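Local coordinates for protein acetylxylan esterase (Geobacillus stearothermophilus, PDB 5BN1) that cleaves acetyl side groups from the xylose units of xylan and xylo-oligosaccharides as a serine esterase of the GDSL family, at residues G90-D93 and V94-Q97. The protein carries 1 engineered substitution. Sequence-based numbering, arbitrary orientation.
Sequences GIND and VWRQ
Val94 N, Trp95 N and Arg96 N donate in turn to the carbonyl oxygens of Gly90, Ile91 and Asn92, the opening i to i+4 bonds of helix 91-99, with Gly90 as N-cap. This helix follows the central strand 84-88 of the SGNH-hydrolase sheet and carries Asn92, which probably helps Gly63 stabilise the transition state in the oxyanion hole. One turn on, Arg96 lies alongside Asn92: its chain bends at chi2 (-66°) and chi3 (85°), which brings NH2 back to 2.9 Å from Asn92 OD1. The donor sits above the carbonyl plane rather than on a lone pair, and the bond is bent, 142° at the hydrogen. Water 1 also donates to OD1, while Asn92 ND2 is bound to Asn64 O, so both ends of the amide are held and its rotation is fixed. Asp99 forms a salt bridge with Arg96 NH1 and steadies the guanidinium, whose NH1 comes over one face of the Trp95 indole, 3.0 Å above the ring plane and offset toward the rim. Were Arg96 replaced by an alanine, Asn92 OD1 would probably lose its protein donor from this turn and Asp99 its salt-bridge mate. Trp95 CE3 also meets Ile91 CG2 at 4.1 Å, and the ring stacks on Trp190 of a second subunit, tying this site to the octamer. On another side of the helix, Gln97 reaches back with an extended chain, and NE2, which also bonds Tyr154 OH, donates almost straight to Asp93 O at 2.9 Å.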
loop_
_atom_site.group_PDB
_atom_site.type_symbol
_atom_site.label_atom_id
_atom_site.label_comp_id
_atom_site.label_asym_id
_atom_site.label_seq_id
_atom_site.Cartn_x
_atom_site.Cartn_y
_atom_site.Cartn_z
ATOM N N GLY A 90 10.561 26.027 20.998
ATOM C CA GLY A 90 11.959 26.046 21.553
ATOM C C GLY A 90 12.636 24.712 21.612
ATOM O O GLY A 90 13.833 24.652 21.640
ATOM N N ILE A 91 11.855 23.603 21.666
ATOM C CA ILE A 91 12.515 22.324 21.679
ATOM C C ILE A 91 13.467 22.130 20.512
ATOM O O ILE A 91 14.599 21.706 20.714
ATOM C CB ILE A 91 11.499 21.185 21.751
ATOM C CG1 ILE A 91 10.873 21.119 23.133
ATOM C CG2 ILE A 91 12.187 19.815 21.461
ATOM C CD1 ILE A 91 9.681 20.191 23.299
ATOM N N ASN A 92 13.041 22.450 19.294
ATOM C CA ASN A 92 13.839 22.229 18.113
ATOM C C ASN A 92 14.965 23.276 18.011
ATOM O O ASN A 92 16.075 22.983 17.609
ATOM C CB ASN A 92 13.033 22.182 16.895
ATOM C CG ASN A 92 12.150 20.954 16.877
ATOM O OD1 ASN A 92 12.694 19.831 17.030
ATOM N ND2 ASN A 92 10.933 21.089 16.607
ATOM N N ASP A 93 14.629 24.518 18.427
ATOM C CA ASP A 93 15.589 25.613 18.469
ATOM C C ASP A 93 16.834 25.197 19.198
ATOM O O ASP A 93 17.968 25.550 18.806
ATOM C CB ASP A 93 14.924 26.804 19.113
ATOM C CG ASP A 93 13.595 27.156 18.515
ATOM O OD1 ASP A 93 12.624 26.289 18.540
ATOM O OD2 ASP A 93 13.362 28.276 17.972
ATOM N N VAL A 94 16.684 24.475 20.301
ATOM C CA VAL A 94 17.674 23.906 21.137
ATOM C C VAL A 94 18.222 22.605 20.525
ATOM O O VAL A 94 19.418 22.396 20.459
ATOM C CB VAL A 94 17.159 23.697 22.550
ATOM C CG1 VAL A 94 18.144 22.990 23.384
ATOM C CG2 VAL A 94 16.799 25.074 23.181
ATOM N N TRP A 95 17.313 21.671 20.277
ATOM C CA TRP A 95 17.744 20.284 19.937
ATOM C C TRP A 95 18.717 20.269 18.792
ATOM O O TRP A 95 19.676 19.511 18.841
ATOM C CB TRP A 95 16.523 19.451 19.626
ATOM C CG TRP A 95 16.677 17.958 19.802
ATOM C CD1 TRP A 95 17.704 17.276 20.362
ATOM C CD2 TRP A 95 15.592 17.021 19.654
ATOM N NE1 TRP A 95 17.393 15.916 20.446
ATOM C CE2 TRP A 95 16.098 15.746 20.026
ATOM C CE3 TRP A 95 14.324 17.139 19.149
ATOM C CZ2 TRP A 95 15.246 14.611 20.014
ATOM C CZ3 TRP A 95 13.519 16.019 19.068
ATOM C CH2 TRP A 95 14.018 14.779 19.517
ATOM N N ARG A 96 18.458 21.041 17.751
ATOM C CA ARG A 96 19.382 21.093 16.625
ATOM C C ARG A 96 20.810 21.362 16.953
ATOM O O ARG A 96 21.766 20.904 16.306
ATOM C CB ARG A 96 18.858 21.968 15.497
ATOM C CG ARG A 96 17.563 21.588 14.866
ATOM C CD ARG A 96 17.568 20.268 14.091
ATOM N NE ARG A 96 17.325 19.162 15.019
ATOM C CZ ARG A 96 16.145 18.829 15.516
ATOM N NH1 ARG A 96 16.063 17.788 16.373
ATOM N NH2 ARG A 96 15.041 19.540 15.290
ATOM N N GLN A 97 21.016 22.214 17.973
ATOM C CA GLN A 97 22.334 22.548 18.446
ATOM C C GLN A 97 23.149 21.354 18.944
ATOM O O GLN A 97 24.351 21.339 19.016
ATOM C CB GLN A 97 22.319 23.642 19.532
ATOM C CG GLN A 97 21.583 24.892 19.116
ATOM C CD GLN A 97 21.445 25.931 20.176
ATOM O OE1 GLN A 97 22.467 26.217 20.909
ATOM N NE2 GLN A 97 20.291 26.543 20.284
HETATM O O HOH W 1 12.691 17.332 15.855
#